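Local coordinates for nucleoporin NUP170 (Chaetomium thermophilum, PDB 5HAX), which probably serves as a structural scaffold subunit of the nuclear pore complex, combining a beta-propeller domain with an alpha-helical domain, at residues K264-D269 and L337-M342; L377-L382 and V395-N400; D402-S407 and I432-G437. One frame throughout, in Å; residues are numbered along the deposited sequence.

Interaction 1: residues K264-D269 and L337-M342; sequences KVIEKD and LAPQSM
I266 lies at the apolar centre, its branches spread over the P339 ring, the Q340-S341 main chain and M342 CB. CG2, anti to the backbone N, approaches M342 CB to 3.8 Å. The other arm is extended: I266 CD1 reaches P339 CB at 4.0 Å and lies beside the carbonyl of S341, while I266 CG1 rests against the carbonyl carbon of Q340. V265 extends this surface toward the start of the other segment. Its CG1 meets A338 CB at 4.0 Å, and V265 CB sits 3.3 Å from P339 O, so V265 packs on main chain as well as side chain.

No direct backbone hydrogen bond crosses the contact. One water takes that place, donating to both V265 O (2.8 Å) and Q340 O (2.9 Å). At the far edge the aliphatic part of K268 runs past M342, K268 CD lying 3.8 Å from M342 CG, and the ammonium ends on the M342 carbonyl with NZ to O at 2.9 Å. The C=O...N angle is 136° and the donor is tilted 30° from the carbonyl plane, so the ammonium comes in obliquely, somewhat out of that plane. D276, through a salt bridge, and S272 OG also hold NZ, which probably offsets the cost of burying the lysine charge.

The touching parts (265-268 and 338-342) run almost in the same direction, 9° apart. They belong to different sheets, 263-268 being an outermost strand of one, which fits packing between two blades of a beta-propeller. Each carries a classic beta bulge, V265-I266 facing T253 and Q340-S341 facing T324. T253 of strand 251-255 touches I266 and M342; L241 and Y243 of strand 241-246 touch P339 and M342, as do A323 and L321 of strand 318-324, while helix 270-279 supplies K268's acidic partner.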
loop_
_atom_site.group_PDB
_atom_site.type_symbol
_atom_site.label_atom_id
_atom_site.label_comp_id
_atom_site.label_asym_id
_atom_site.label_seq_id
_atom_site.Cartn_x
_atom_site.Cartn_y
_atom_site.Cartn_z
ATOM N N LYS A 264 -0.449 -27.697 -8.676
ATOM C CA LYS A 264 -1.383 -27.625 -7.561
ATOM C C LYS A 264 -0.768 -28.305 -6.345
ATOM O O LYS A 264 -0.328 -29.456 -6.425
ATOM C CB LYS A 264 -2.712 -28.291 -7.920
ATOM C CG LYS A 264 -3.883 -27.838 -7.042
ATOM C CD LYS A 264 -4.886 -28.956 -6.766
ATOM C CE LYS A 264 -5.444 -29.563 -8.041
ATOM N NZ LYS A 264 -6.487 -30.585 -7.747
ATOM N N VAL A 265 -0.728 -27.588 -5.225
ATOM C CA VAL A 265 -0.070 -28.079 -4.021
ATOM C C VAL A 265 -0.998 -28.146 -2.816
ATOM O O VAL A 265 -0.689 -28.877 -1.860
ATOM C CB VAL A 265 1.171 -27.225 -3.684
ATOM C CG1 VAL A 265 2.273 -27.462 -4.708
ATOM C CG2 VAL A 265 0.807 -25.747 -3.616
ATOM N N ILE A 266 -2.113 -27.420 -2.807
ATOM C CA ILE A 266 -3.084 -27.492 -1.720
ATOM C C ILE A 266 -4.481 -27.381 -2.310
ATOM O O ILE A 266 -4.709 -26.622 -3.259
ATOM C CB ILE A 266 -2.867 -26.386 -0.662
ATOM C CG1 ILE A 266 -1.402 -26.334 -0.218
ATOM C CG2 ILE A 266 -3.783 -26.624 0.540
ATOM C CD1 ILE A 266 -1.089 -25.181 0.716
ATOM N N GLU A 267 -5.411 -28.145 -1.744
ATOM C CA GLU A 267 -6.832 -28.042 -2.067
ATOM C C GLU A 267 -7.591 -28.161 -0.754
ATOM O O GLU A 267 -7.556 -29.215 -0.112
ATOM C CB GLU A 267 -7.259 -29.123 -3.060
ATOM C CG GLU A 267 -8.712 -29.024 -3.492
ATOM C CD GLU A 267 -9.045 -29.948 -4.656
ATOM O OE1 GLU A 267 -8.443 -29.792 -5.740
ATOM O OE2 GLU A 267 -9.909 -30.833 -4.487
ATOM N N LYS A 268 -8.264 -27.084 -0.351
ATOM C CA LYS A 268 -8.931 -27.001 0.946
ATOM C C LYS A 268 -10.378 -26.587 0.720
ATOM O O LYS A 268 -10.644 -25.436 0.355
ATOM C CB LYS A 268 -8.217 -26.006 1.859
ATOM C CG LYS A 268 -8.678 -26.037 3.306
ATOM C CD LYS A 268 -7.983 -24.960 4.120
ATOM C CE LYS A 268 -8.374 -25.026 5.585
ATOM N NZ LYS A 268 -7.882 -26.268 6.242
ATOM N N ASP A 269 -11.312 -27.512 0.940
ATOM C CA ASP A 269 -12.722 -27.217 0.734
ATOM C C ASP A 269 -13.323 -26.580 1.985
ATOM O O ASP A 269 -12.694 -26.496 3.041
ATOM C CB ASP A 269 -13.497 -28.479 0.331
ATOM C CG ASP A 269 -13.385 -29.609 1.349
ATOM O OD1 ASP A 269 -13.091 -29.351 2.535
ATOM O OD2 ASP A 269 -13.611 -30.771 0.949
ATOM N N LEU A 337 10.125 -22.615 -2.145
ATOM C CA LEU A 337 9.635 -23.828 -1.505
ATOM C C LEU A 337 8.113 -23.797 -1.477
ATOM O O LEU A 337 7.515 -22.824 -1.005
ATOM C CB LEU A 337 10.191 -23.961 -0.086
ATOM C CG LEU A 337 11.014 -25.223 0.169
ATOM C CD1 LEU A 337 11.664 -25.157 1.536
ATOM C CD2 LEU A 337 10.153 -26.472 0.048
ATOM N N ALA A 338 7.497 -24.858 -1.978
ATOM C CA ALA A 338 6.043 -24.902 -2.087
ATOM C C ALA A 338 5.432 -25.343 -0.762
ATOM O O ALA A 338 5.917 -26.302 -0.154
ATOM C CB ALA A 338 5.618 -25.861 -3.193
ATOM N N PRO A 339 4.377 -24.683 -0.286
ATOM C CA PRO A 339 3.643 -25.208 0.866
ATOM C C PRO A 339 2.838 -26.434 0.468
ATOM O O PRO A 339 2.583 -26.689 -0.710
ATOM C CB PRO A 339 2.732 -24.044 1.268
ATOM C CG PRO A 339 2.494 -23.316 -0.008
ATOM C CD PRO A 339 3.761 -23.452 -0.812
ATOM N N GLN A 340 2.441 -27.206 1.479
ATOM C CA GLN A 340 1.661 -28.416 1.263
ATOM C C GLN A 340 0.459 -28.522 2.189
ATOM O O GLN A 340 -0.307 -29.485 2.073
ATOM C CB GLN A 340 2.548 -29.659 1.432
ATOM C CG GLN A 340 3.681 -29.749 0.418
ATOM C CD GLN A 340 3.180 -29.842 -1.013
ATOM O OE1 GLN A 340 2.067 -30.303 -1.267
ATOM N NE2 GLN A 340 4.002 -29.395 -1.959
ATOM N N SER A 341 0.263 -27.560 3.087
ATOM C CA SER A 341 -0.848 -27.576 4.024
ATOM C C SER A 341 -1.347 -26.152 4.214
ATOM O O SER A 341 -0.578 -25.193 4.113
ATOM C CB SER A 341 -0.430 -28.180 5.372
ATOM O OG SER A 341 -1.501 -28.165 6.297
ATOM N N MET A 342 -2.647 -26.024 4.477
ATOM C CA MET A 342 -3.282 -24.741 4.739
ATOM C C MET A 342 -4.302 -24.924 5.850
ATOM O O MET A 342 -5.078 -25.885 5.835
ATOM C CB MET A 342 -3.963 -24.175 3.482
ATOM C CG MET A 342 -4.809 -22.931 3.737
ATOM S SD MET A 342 -5.498 -22.222 2.225
ATOM C CE MET A 342 -4.034 -21.512 1.481
HETATM O O HOH W 1 -1.465 -30.937 -0.108
#

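Interaction 2: residues L377-L382 and V395-N400; sequences LDPSAL and VRKHPN
K397 folds back onto D378 through a bend at its last torsion (chi4 -62°), which sets NZ 2.8 Å from D378 O, in the carbonyl plane. R396 starts with CG anti to the backbone N and turns at chi3 (-90°); this lays one face of its guanidinium against A381, whose CB is 3.6 Å from NH2. Where the loop meets the strand, V395 CG2 packs on L377 CD2 at 3.7 Å.

P379 lies between these groups. Its carbonyl accepts R396 N at 3.0 Å with a nearly straight N-H...O angle of 166°, beside the non-hydrogen-bonded antiparallel pair S380-V395 at the open end of the hairpin formed by strands 380-386 and 390-395. Its ring lies against the R396-K397 peptide, P379 CG being 3.3 Å from R396 O. An alanine here, lacking the ring, would probably let the cis peptide before it turn to trans, carrying D378 O off K397 NZ.

The cationic ends have separate mates: R396 NE pairs with D402, whereas K397 NZ binds two neutral carbonyls, D378 O and R375 O. With D378's carboxylate bridged to R375, attraction between D378 and K397 is probably only a longer-range contribution.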
loop_
_atom_site.group_PDB
_atom_site.type_symbol
_atom_site.label_atom_id
_atom_site.label_comp_id
_atom_site.label_asym_id
_atom_site.label_seq_id
_atom_site.Cartn_x
_atom_site.Cartn_y
_atom_site.Cartn_z
ATOM N N LEU A 377 -22.283 -6.820 8.894
ATOM C CA LEU A 377 -21.703 -7.006 7.569
ATOM C C LEU A 377 -22.405 -8.108 6.783
ATOM O O LEU A 377 -21.843 -8.623 5.810
ATOM C CB LEU A 377 -20.209 -7.313 7.684
ATOM C CG LEU A 377 -19.334 -6.273 8.390
ATOM C CD1 LEU A 377 -17.870 -6.678 8.312
ATOM C CD2 LEU A 377 -19.535 -4.880 7.805
ATOM N N ASP A 378 -23.618 -8.477 7.185
ATOM C CA ASP A 378 -24.376 -9.534 6.522
ATOM C C ASP A 378 -25.501 -8.917 5.688
ATOM O O ASP A 378 -26.379 -8.250 6.238
ATOM C CB ASP A 378 -24.942 -10.504 7.563
ATOM C CG ASP A 378 -25.739 -11.637 6.941
ATOM O OD1 ASP A 378 -25.591 -11.885 5.728
ATOM O OD2 ASP A 378 -26.512 -12.288 7.675
ATOM N N PRO A 379 -25.492 -9.133 4.359
ATOM C CA PRO A 379 -24.571 -9.912 3.522
ATOM C C PRO A 379 -23.392 -9.106 2.974
ATOM O O PRO A 379 -23.562 -7.946 2.602
ATOM C CB PRO A 379 -25.467 -10.369 2.376
ATOM C CG PRO A 379 -26.405 -9.227 2.192
ATOM C CD PRO A 379 -26.618 -8.614 3.563
ATOM N N SER A 380 -22.218 -9.730 2.919
ATOM C CA SER A 380 -21.045 -9.159 2.270
ATOM C C SER A 380 -20.956 -9.700 0.848
ATOM O O SER A 380 -20.802 -10.911 0.650
ATOM C CB SER A 380 -19.777 -9.490 3.055
ATOM O OG SER A 380 -19.796 -8.863 4.325
ATOM N N ALA A 381 -21.055 -8.804 -0.136
ATOM C CA ALA A 381 -21.064 -9.193 -1.543
ATOM C C ALA A 381 -19.675 -9.146 -2.167
ATOM O O ALA A 381 -19.329 -10.020 -2.969
ATOM C CB ALA A 381 -22.011 -8.283 -2.331
ATOM N N LEU A 382 -18.878 -8.138 -1.816
ATOM C CA LEU A 382 -17.530 -7.966 -2.338
ATOM C C LEU A 382 -16.617 -7.547 -1.198
ATOM O O LEU A 382 -17.048 -6.862 -0.267
ATOM C CB LEU A 382 -17.482 -6.908 -3.449
ATOM C CG LEU A 382 -18.312 -7.172 -4.702
ATOM C CD1 LEU A 382 -18.413 -5.907 -5.540
ATOM C CD2 LEU A 382 -17.699 -8.305 -5.510
ATOM N N VAL A 395 -21.364 -4.173 1.701
ATOM C CA VAL A 395 -22.484 -4.804 2.391
ATOM C C VAL A 395 -23.759 -4.449 1.643
ATOM O O VAL A 395 -24.033 -3.268 1.393
ATOM C CB VAL A 395 -22.565 -4.357 3.861
ATOM C CG1 VAL A 395 -23.726 -5.048 4.564
ATOM C CG2 VAL A 395 -21.255 -4.654 4.578
ATOM N N ARG A 396 -24.542 -5.471 1.301
ATOM C CA ARG A 396 -25.697 -5.317 0.426
ATOM C C ARG A 396 -26.968 -5.740 1.153
ATOM O O ARG A 396 -27.703 -6.614 0.682
ATOM C CB ARG A 396 -25.474 -6.136 -0.850
ATOM C CG ARG A 396 -26.146 -5.590 -2.096
ATOM C CD ARG A 396 -25.442 -6.098 -3.350
ATOM N NE ARG A 396 -24.360 -5.214 -3.781
ATOM C CZ ARG A 396 -23.445 -5.536 -4.691
ATOM N NH1 ARG A 396 -22.503 -4.664 -5.026
ATOM N NH2 ARG A 396 -23.463 -6.730 -5.268
ATOM N N LYS A 397 -27.233 -5.125 2.312
ATOM C CA LYS A 397 -28.421 -5.472 3.086
ATOM C C LYS A 397 -29.699 -5.172 2.318
ATOM O O LYS A 397 -30.701 -5.878 2.480
ATOM C CB LYS A 397 -28.424 -4.721 4.416
ATOM C CG LYS A 397 -27.570 -5.365 5.491
ATOM C CD LYS A 397 -27.641 -4.586 6.793
ATOM C CE LYS A 397 -26.870 -5.284 7.902
ATOM N NZ LYS A 397 -27.428 -6.627 8.219
ATOM N N HIS A 398 -29.685 -4.133 1.488
ATOM C CA HIS A 398 -30.814 -3.777 0.649
ATOM C C HIS A 398 -30.410 -3.867 -0.817
ATOM O O HIS A 398 -29.258 -3.589 -1.165
ATOM C CB HIS A 398 -31.309 -2.365 0.978
ATOM C CG HIS A 398 -31.531 -2.140 2.442
ATOM N ND1 HIS A 398 -32.593 -2.692 3.125
ATOM C CD2 HIS A 398 -30.819 -1.438 3.355
ATOM C CE1 HIS A 398 -32.530 -2.335 4.396
ATOM N NE2 HIS A 398 -31.463 -1.573 4.561
ATOM N N PRO A 399 -31.332 -4.251 -1.702
ATOM C CA PRO A 399 -30.948 -4.586 -3.077
ATOM C C PRO A 399 -30.700 -3.382 -3.970
ATOM O O PRO A 399 -30.337 -3.569 -5.137
ATOM C CB PRO A 399 -32.152 -5.400 -3.573
ATOM C CG PRO A 399 -33.322 -4.952 -2.716
ATOM C CD PRO A 399 -32.793 -4.135 -1.563
ATOM N N ASN A 400 -30.878 -2.165 -3.457
ATOM C CA ASN A 400 -30.692 -0.948 -4.235
ATOM C C ASN A 400 -29.468 -0.145 -3.829
ATOM O O ASN A 400 -28.857 0.495 -4.688
ATOM C CB ASN A 400 -31.926 -0.048 -4.111
ATOM C CG ASN A 400 -32.055 0.572 -2.733
ATOM O OD1 ASN A 400 -31.667 1.722 -2.519
ATOM N ND2 ASN A 400 -32.592 -0.190 -1.788
#

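Interaction 3: residues D402-S407 and I432-G437; sequences DMLFVS and IELENG
M403 curls over E433 on one face of this antiparallel strand pair. Its CG stands beside the backbone N, and the chain bends again at both later torsions, in the same sense each time; this brings the thioether across the base of the glutamate: CE lies 3.8 Å from E433 CB, and SD is 3.8 Å from E433 CG. E433 does the reverse, running extended away from its backbone, so its aliphatic part serves the methionine while its OE2 bonds to Q401 NE2.

On the face bearing L404 and I432 the side-chain contacts across the pair are apolar. L404 has an unusual first torsion, -128°, away from the staggered positions; its CB sits 3.2 Å from I432 O, and its CD1 reaches L434 CD1 at 4.2 Å. Beyond this pair V406 and I432 meet obliquely through their outer methyls, V406 CG2 to I432 CD1 at 3.9 Å. Here I432 keeps CG1 beside its backbone N and then extends, carrying CD1 toward V406.

The backbones hold these side chains in register. L404 and I432 form a hydrogen-bonded pair, with L404 N to I432 O at 3.0 Å and I432 N to L404 O at 2.7 Å; the second is the straighter, its N-H...O angle being 164° against 150°. M403 and E433 follow as a non-hydrogen-bonded pair. Past it the strands part, and D402 OD2 accepts the backbone N of T440.

Strand 403-409 is thus flanked by 427-433 and, on its other edge, by 390-395. T440 of strand 440-445 touches L404 and L434, while F50 and V52 of strand 50-57 touch V406 and I432, consistent with packing of one propeller blade on the next. On the M403 face, P355 meets M403, and the rings of F405 and W431 meet.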
loop_
_atom_site.group_PDB
_atom_site.type_symbol
_atom_site.label_atom_id
_atom_site.label_comp_id
_atom_site.label_asym_id
_atom_site.label_seq_id
_atom_site.Cartn_x
_atom_site.Cartn_y
_atom_site.Cartn_z
ATOM N N ASP A 402 -25.711 0.048 -1.773
ATOM C CA ASP A 402 -24.564 -0.566 -1.120
ATOM C C ASP A 402 -24.088 0.317 0.024
ATOM O O ASP A 402 -24.130 1.547 -0.066
ATOM C CB ASP A 402 -23.416 -0.780 -2.110
ATOM C CG ASP A 402 -23.707 -1.869 -3.124
ATOM O OD1 ASP A 402 -24.717 -2.584 -2.965
ATOM O OD2 ASP A 402 -22.912 -2.018 -4.076
ATOM N N MET A 403 -23.648 -0.322 1.105
ATOM C CA MET A 403 -22.974 0.351 2.209
ATOM C C MET A 403 -21.537 -0.144 2.262
ATOM O O MET A 403 -21.288 -1.351 2.164
ATOM C CB MET A 403 -23.676 0.083 3.544
ATOM C CG MET A 403 -25.080 0.670 3.658
ATOM S SD MET A 403 -25.164 2.463 3.428
ATOM C CE MET A 403 -24.041 3.047 4.699
ATOM N N LEU A 404 -20.600 0.787 2.416
ATOM C CA LEU A 404 -19.173 0.482 2.400
ATOM C C LEU A 404 -18.636 0.535 3.824
ATOM O O LEU A 404 -18.607 1.604 4.442
ATOM C CB LEU A 404 -18.427 1.470 1.506
ATOM C CG LEU A 404 -17.516 0.858 0.448
ATOM C CD1 LEU A 404 -18.342 0.126 -0.595
ATOM C CD2 LEU A 404 -16.657 1.939 -0.192
ATOM N N PHE A 405 -18.213 -0.615 4.345
ATOM C CA PHE A 405 -17.463 -0.659 5.592
ATOM C C PHE A 405 -15.977 -0.624 5.268
ATOM O O PHE A 405 -15.498 -1.417 4.451
ATOM C CB PHE A 405 -17.792 -1.910 6.406
ATOM C CG PHE A 405 -16.939 -2.062 7.636
ATOM C CD1 PHE A 405 -17.122 -1.228 8.726
ATOM C CD2 PHE A 405 -15.945 -3.026 7.695
ATOM C CE1 PHE A 405 -16.333 -1.354 9.855
ATOM C CE2 PHE A 405 -15.155 -3.158 8.824
ATOM C CZ PHE A 405 -15.350 -2.323 9.904
ATOM N N VAL A 406 -15.256 0.296 5.901
ATOM C CA VAL A 406 -13.830 0.476 5.662
ATOM C C VAL A 406 -13.127 0.556 7.008
ATOM O O VAL A 406 -13.542 1.320 7.887
ATOM C CB VAL A 406 -13.537 1.734 4.821
ATOM C CG1 VAL A 406 -12.129 1.665 4.260
ATOM C CG2 VAL A 406 -14.551 1.877 3.696
ATOM N N SER A 407 -12.065 -0.232 7.170
ATOM C CA SER A 407 -11.335 -0.290 8.427
ATOM C C SER A 407 -9.842 -0.388 8.150
ATOM O O SER A 407 -9.407 -0.787 7.067
ATOM C CB SER A 407 -11.785 -1.475 9.294
ATOM O OG SER A 407 -11.538 -2.708 8.640
ATOM N N ILE A 432 -18.979 4.280 4.949
ATOM C CA ILE A 432 -19.107 5.258 3.872
ATOM C C ILE A 432 -20.348 4.901 3.069
ATOM O O ILE A 432 -20.442 3.799 2.513
ATOM C CB ILE A 432 -17.854 5.291 2.985
ATOM C CG1 ILE A 432 -16.684 5.882 3.776
ATOM C CG2 ILE A 432 -18.111 6.110 1.719
ATOM C CD1 ILE A 432 -15.340 5.689 3.122
ATOM N N GLU A 433 -21.293 5.835 2.999
ATOM C CA GLU A 433 -22.557 5.611 2.314
ATOM C C GLU A 433 -22.445 6.032 0.854
ATOM O O GLU A 433 -21.952 7.124 0.551
ATOM C CB GLU A 433 -23.684 6.386 2.998
ATOM C CG GLU A 433 -25.055 6.151 2.377
ATOM C CD GLU A 433 -26.173 6.818 3.155
ATOM O OE1 GLU A 433 -25.876 7.538 4.131
ATOM O OE2 GLU A 433 -27.351 6.620 2.789
ATOM N N LEU A 434 -22.895 5.157 -0.040
ATOM C CA LEU A 434 -23.055 5.473 -1.450
ATOM C C LEU A 434 -24.529 5.734 -1.741
ATOM O O LEU A 434 -25.416 5.132 -1.131
ATOM C CB LEU A 434 -22.535 4.332 -2.330
ATOM C CG LEU A 434 -21.081 3.908 -2.097
ATOM C CD1 LEU A 434 -20.741 2.692 -2.950
ATOM C CD2 LEU A 434 -20.111 5.053 -2.382
ATOM N N GLU A 435 -24.783 6.646 -2.676
ATOM C CA GLU A 435 -26.145 7.082 -2.949
ATOM C C GLU A 435 -26.983 5.941 -3.525
ATOM O O GLU A 435 -26.469 4.912 -3.969
ATOM C CB GLU A 435 -26.145 8.269 -3.912
ATOM C CG GLU A 435 -25.585 9.549 -3.313
ATOM C CD GLU A 435 -25.655 10.723 -4.272
ATOM O OE1 GLU A 435 -25.399 11.865 -3.834
ATOM O OE2 GLU A 435 -25.962 10.505 -5.463
ATOM N N ASN A 436 -28.300 6.143 -3.504
ATOM C CA ASN A 436 -29.226 5.163 -4.055
ATOM C C ASN A 436 -28.950 4.946 -5.536
ATOM O O ASN A 436 -28.880 5.902 -6.314
ATOM C CB ASN A 436 -30.668 5.628 -3.842
ATOM C CG ASN A 436 -31.664 4.860 -4.694
ATOM O OD1 ASN A 436 -32.242 5.404 -5.636
ATOM N ND2 ASN A 436 -31.871 3.589 -4.368
ATOM N N GLY A 437 -28.789 3.681 -5.921
ATOM C CA GLY A 437 -28.482 3.305 -7.281
ATOM C C GLY A 437 -27.031 2.946 -7.520
ATOM O O GLY A 437 -26.724 2.318 -8.539
#

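In the fold
Interactions 2 and 3 are neighbours, centres 10 Å apart, and reach the same sheet. They touch at three points: a salt bridge from R396 NE to D402 OD1 (2.8 Å), a probable hydrogen bond between N400 OD1 and N436 ND2 (2.6 Å), and packing of L377 CD2 on F405 CB (3.7 Å). Interaction 1 stands apart: its centre is 31 Å from that of interaction 2 and 36 Å from that of interaction 3, with nearest atoms about 17 and 21 Å away. The chain links them in series, strand 341-348 being followed by strand 380-386. A phosphate ion, probably from the crystallisation liquor, lies about 5 Å from the K268 side chain.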